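PDB 6G6O: Ika8 from Synthetic construct, which is a computationally designed, symmetrical eight-bladed beta-propeller of WD40-type repeats, apparently made to realise that fold. Local coordinates for residues I37-I42 against L47-D52; V268-A273 against K278-L283. One frame throughout, in Å; residues are numbered along the deposited sequence.

Interaction 1. Residues I37-I42 against L47-D52; sequences IKVWDI and LLRDHD
Lys38 and Asp50 form the charged part of this contact, with Lys38 NZ 2.6 Å from Asp50 OD1 in a salt bridge. The two side chains run alongside each other on one face of the sheet. Lys38 stays extended up to CE and bends only at its end (chi4 -68°), carrying NZ to the syn side of the carboxylate, 20° out of its plane. A methionine in its place would probably leave Asp50 without this counter-charge.

Backbone bonds join the strands unevenly. Leu48 N donates to Val39 O at 2.6 Å and His51 N to Ile37 O at 3.0 Å, the latter bent to 134° at the hydrogen, whereas Val39 N to Arg49 O, at 3.4 Å, is weak. Between the pairs Lys38-Asp50 and Trp40-Leu47, Val39 faces both Leu48 and Arg49, consistent with a classic beta bulge. It lies in the outermost hairpin of a propeller blade, where 47-51 is the edge strand; as usual in WD40 proteins, this strand falls in the sequence repeat after that of 37-41.

Apolar contacts occupy both faces. On the Lys38 face, Leu47 CB meets the six-membered ring of Trp40 obliquely, 3.6 Å from CZ3, while the indole NE1 is hydrogen-bonded to Ser30 OG. At the edge by Asp41, Leu48 CD1 packs 3.5 Å from Asp41 CB, and Val39 CG1 lies 3.9 Å from Leu48 CB; the Asp41 carboxylate is engaged by Thr44 and Leu43 N. On the opposite face, that of Ile37, Val39 and His51, Ile37 CB and His51 CB lie 3.8 Å apart, and the His51 imidazole stacks on Trp80.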
# COMPACT_ATOMS: atom_id res chain seq x y z
N ILE A 37 -14.80 1.81 10.04
CA ILE A 37 -14.69 1.62 8.60
C ILE A 37 -15.96 2.18 7.97
O ILE A 37 -17.07 1.89 8.43
CB ILE A 37 -14.51 0.14 8.23
CG1 ILE A 37 -13.26 -0.43 8.92
CG2 ILE A 37 -14.40 -0.03 6.72
CD1 ILE A 37 -12.87 -1.80 8.43
N LYS A 38 -15.79 2.99 6.92
CA LYS A 38 -16.91 3.62 6.24
C LYS A 38 -16.84 3.33 4.75
O LYS A 38 -15.75 3.31 4.16
CB LYS A 38 -16.92 5.14 6.47
CG LYS A 38 -17.31 5.54 7.89
CD LYS A 38 -17.09 7.03 8.12
CE LYS A 38 -17.54 7.44 9.52
NZ LYS A 38 -19.02 7.34 9.68
N VAL A 39 -18.00 3.09 4.15
CA VAL A 39 -18.12 2.77 2.73
C VAL A 39 -18.80 3.94 2.04
O VAL A 39 -19.93 4.31 2.41
CB VAL A 39 -18.89 1.47 2.50
CG1 VAL A 39 -18.98 1.15 1.02
CG2 VAL A 39 -18.24 0.32 3.27
N TRP A 40 -18.14 4.52 1.05
CA TRP A 40 -18.60 5.73 0.39
C TRP A 40 -19.07 5.44 -1.03
O TRP A 40 -18.62 4.49 -1.67
CB TRP A 40 -17.50 6.80 0.35
CG TRP A 40 -16.86 7.06 1.67
CD1 TRP A 40 -15.65 6.60 2.10
CD2 TRP A 40 -17.39 7.85 2.74
NE1 TRP A 40 -15.39 7.05 3.37
CE2 TRP A 40 -16.45 7.82 3.79
CE3 TRP A 40 -18.57 8.57 2.92
CZ2 TRP A 40 -16.65 8.49 4.99
CZ3 TRP A 40 -18.77 9.24 4.12
CH2 TRP A 40 -17.81 9.19 5.14
N ASP A 41 -19.99 6.27 -1.51
CA ASP A 41 -20.46 6.25 -2.90
C ASP A 41 -19.83 7.43 -3.62
O ASP A 41 -20.16 8.58 -3.34
CB ASP A 41 -21.98 6.31 -2.95
CG ASP A 41 -22.53 6.06 -4.35
OD1 ASP A 41 -21.74 5.94 -5.30
OD2 ASP A 41 -23.77 5.99 -4.48
N ILE A 42 -18.91 7.14 -4.55
CA ILE A 42 -18.22 8.21 -5.26
C ILE A 42 -19.19 8.97 -6.16
O ILE A 42 -19.06 10.18 -6.34
CB ILE A 42 -17.02 7.64 -6.04
CG1 ILE A 42 -15.84 7.44 -5.09
CG2 ILE A 42 -16.65 8.53 -7.22
CD1 ILE A 42 -14.51 7.91 -5.63
N LEU A 47 -22.50 8.07 2.11
CA LEU A 47 -21.95 6.85 2.69
C LEU A 47 -22.96 5.72 2.53
O LEU A 47 -24.16 5.90 2.78
CB LEU A 47 -21.59 7.06 4.16
CG LEU A 47 -22.70 7.09 5.22
CD1 LEU A 47 -22.14 6.73 6.59
CD2 LEU A 47 -23.39 8.44 5.25
N LEU A 48 -22.48 4.56 2.08
CA LEU A 48 -23.37 3.40 1.96
C LEU A 48 -23.77 2.88 3.33
O LEU A 48 -24.94 2.56 3.56
CB LEU A 48 -22.70 2.29 1.15
CG LEU A 48 -22.82 2.38 -0.37
CD1 LEU A 48 -21.89 3.44 -0.93
CD2 LEU A 48 -22.54 1.03 -1.02
N ARG A 49 -22.82 2.81 4.26
CA ARG A 49 -23.09 2.25 5.58
C ARG A 49 -21.91 2.54 6.50
O ARG A 49 -20.81 2.88 6.05
CB ARG A 49 -23.33 0.74 5.50
CG ARG A 49 -22.07 -0.08 5.26
CD ARG A 49 -22.38 -1.56 5.13
NE ARG A 49 -23.65 -1.81 4.46
CZ ARG A 49 -24.78 -2.14 5.08
NH1 ARG A 49 -25.89 -2.34 4.38
NH2 ARG A 49 -24.80 -2.25 6.40
N ASP A 50 -22.17 2.40 7.79
CA ASP A 50 -21.13 2.42 8.82
C ASP A 50 -20.83 0.97 9.19
O ASP A 50 -21.64 0.31 9.85
CB ASP A 50 -21.58 3.21 10.04
CG ASP A 50 -21.29 4.69 9.92
OD1 ASP A 50 -20.26 5.05 9.31
OD2 ASP A 50 -22.10 5.50 10.43
N HIS A 51 -19.68 0.47 8.75
CA HIS A 51 -19.28 -0.88 9.09
C HIS A 51 -18.98 -0.98 10.58
O HIS A 51 -18.37 -0.08 11.17
CB HIS A 51 -18.05 -1.29 8.27
CG HIS A 51 -17.65 -2.73 8.46
ND1 HIS A 51 -16.45 -3.10 9.03
CD2 HIS A 51 -18.30 -3.88 8.15
CE1 HIS A 51 -16.37 -4.42 9.06
NE2 HIS A 51 -17.48 -4.91 8.54
N ASP A 52 -19.44 -2.07 11.20
CA ASP A 52 -19.17 -2.27 12.62
C ASP A 52 -17.68 -2.29 12.92
O ASP A 52 -17.28 -2.00 14.05
CB ASP A 52 -19.83 -3.57 13.11
CG ASP A 52 -19.81 -4.66 12.07
OD1 ASP A 52 -19.10 -4.51 11.06
OD2 ASP A 52 -20.52 -5.67 12.25

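Interaction 2. Residues V268-A273 against K278-L283; sequences VVSGAA and KVWDIL
Val268 O is approached by three groups of the strand opposite. Trp280 N donates to Val268 O at 3.0 Å in a nearly straight bond, running almost along the C=O axis. Val279 CA lends this oxygen a C-H contact at 3.5 Å, and Trp280 CE3 brings the indole edge to the same carbonyl, with the oxygen near the ring plane.

The return bond, Val268 N to Trp280 O at 3.1 Å, is less regular, its donor standing 38° above the carbonyl plane. One pair further on, Ser270 N reaches Lys278 O at 3.1 Å, in the carbonyl plane, and Lys278 N gives the reciprocal bond to Ser270 O. With Val269 and Val279 as the non-hydrogen-bonded pair between them, these four bonds define a regular antiparallel hairpin. It joins the two middle strands of a WD40 propeller blade.

Each face has its own packing. On one, Val269 and Val279 run alongside each other, with Val269 CG2 to Val279 CG2 at 3.8 Å. On the other, the six-membered ring of Trp280 turns its edge to Ser270, Trp280 CZ3 standing 3.1 Å from Ser270 OG, while Lys278 CB covers part of one indole face. The ring's rotation (chi2 -94°) brings the carbon rim and not NE1 to the serine. NE1 has instead a weak bond to Glu252. Val268 packs its CG1 toward Trp280 CE3 and its CG2 toward Ile282 CD1.

Ser270 OG finds its polar partner in His254 NE2, and Lys278 NZ in Gly253 O. The indole C-H groups are at most weak, electrostatic partners for the hydroxyl, so the hold between these strands probably rests on the backbone ladder and on apolar packing, to which Val268 and Trp280 give the most.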
# COMPACT_ATOMS: atom_id res chain seq x y z
N VAL A 268 1.71 10.80 -11.75
CA VAL A 268 2.15 10.55 -10.38
C VAL A 268 1.47 11.56 -9.47
O VAL A 268 1.49 12.77 -9.74
CB VAL A 268 3.68 10.65 -10.25
CG1 VAL A 268 4.09 10.73 -8.79
CG2 VAL A 268 4.34 9.47 -10.94
N VAL A 269 0.86 11.07 -8.40
CA VAL A 269 0.25 11.91 -7.37
C VAL A 269 1.01 11.68 -6.07
O VAL A 269 1.25 10.54 -5.68
CB VAL A 269 -1.24 11.60 -7.18
CG1 VAL A 269 -1.87 12.60 -6.22
CG2 VAL A 269 -1.96 11.62 -8.52
N SER A 270 1.40 12.78 -5.42
CA SER A 270 2.13 12.72 -4.16
C SER A 270 1.42 13.55 -3.11
O SER A 270 0.97 14.67 -3.39
CB SER A 270 3.57 13.22 -4.33
OG SER A 270 3.59 14.62 -4.53
N GLY A 271 1.32 13.01 -1.91
CA GLY A 271 0.83 13.73 -0.75
C GLY A 271 1.97 13.99 0.21
O GLY A 271 2.90 13.18 0.32
N ALA A 272 1.91 15.12 0.91
CA ALA A 272 2.95 15.51 1.84
C ALA A 272 2.39 15.59 3.25
O ALA A 272 1.17 15.53 3.47
CB ALA A 272 3.58 16.85 1.44
N ALA A 273 3.29 15.74 4.22
CA ALA A 273 2.91 15.81 5.62
C ALA A 273 2.19 17.11 5.98
O ALA A 273 1.62 17.19 7.07
CB ALA A 273 4.14 15.65 6.51
N LYS A 278 0.13 17.23 -4.99
CA LYS A 278 0.56 17.64 -6.32
C LYS A 278 0.38 16.49 -7.30
O LYS A 278 0.43 15.31 -6.92
CB LYS A 278 2.03 18.09 -6.31
CG LYS A 278 2.31 19.25 -5.39
CD LYS A 278 3.74 19.75 -5.53
CE LYS A 278 4.02 20.88 -4.57
NZ LYS A 278 5.39 21.45 -4.76
N VAL A 279 0.16 16.83 -8.57
CA VAL A 279 -0.12 15.86 -9.62
C VAL A 279 0.72 16.24 -10.83
O VAL A 279 0.59 17.35 -11.36
CB VAL A 279 -1.61 15.82 -9.99
CG1 VAL A 279 -1.83 14.93 -11.20
CG2 VAL A 279 -2.45 15.35 -8.81
N TRP A 280 1.57 15.32 -11.27
CA TRP A 280 2.39 15.52 -12.46
C TRP A 280 2.02 14.52 -13.54
O TRP A 280 1.37 13.51 -13.28
CB TRP A 280 3.89 15.37 -12.16
CG TRP A 280 4.44 16.28 -11.12
CD1 TRP A 280 5.04 17.49 -11.32
CD2 TRP A 280 4.48 16.05 -9.71
NE1 TRP A 280 5.44 18.03 -10.13
CE2 TRP A 280 5.11 17.16 -9.12
CE3 TRP A 280 4.04 15.00 -8.89
CZ2 TRP A 280 5.30 17.26 -7.75
CZ3 TRP A 280 4.24 15.10 -7.53
CH2 TRP A 280 4.87 16.23 -6.97
N ASP A 281 2.45 14.83 -14.76
CA ASP A 281 2.48 13.86 -15.84
C ASP A 281 3.93 13.41 -15.99
O ASP A 281 4.82 14.23 -16.21
CB ASP A 281 1.95 14.47 -17.15
CG ASP A 281 2.05 13.51 -18.33
OD1 ASP A 281 3.17 13.17 -18.74
OD2 ASP A 281 0.99 13.09 -18.84
N ILE A 282 4.16 12.10 -15.85
CA ILE A 282 5.52 11.57 -15.81
C ILE A 282 6.25 11.77 -17.13
O ILE A 282 7.49 11.70 -17.16
CB ILE A 282 5.50 10.08 -15.42
CG1 ILE A 282 6.79 9.70 -14.70
CG2 ILE A 282 5.31 9.20 -16.65
CD1 ILE A 282 6.83 8.24 -14.30
N LEU A 283 5.53 12.03 -18.22
CA LEU A 283 6.15 12.16 -19.53
C LEU A 283 6.66 13.57 -19.79
O LEU A 283 7.81 13.76 -20.18
CB LEU A 283 5.16 11.74 -20.62
CG LEU A 283 5.67 10.83 -21.72
CD1 LEU A 283 6.64 9.81 -21.15
CD2 LEU A 283 4.50 10.14 -22.39

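Overall arrangement
From the N terminus, strand 7-10 first joins the sheet of 317-321, 307-312 and 298-303, so that the two ends of the chain close the propeller ring together. Interaction 1 follows, closing a short loop between the third and fourth strands of the blade 18-51. Much later interaction 2 closes another hairpin, between the second and third strands of the blade 258-292. The two contacts are in series and neither nest nor cross. Their centres lie 27 Å apart and their nearest atoms about 13 Å, without touching. In ring order the blade holding both termini falls between them. Interaction 1 secures an outer edge strand, interaction 2 a blade's middle.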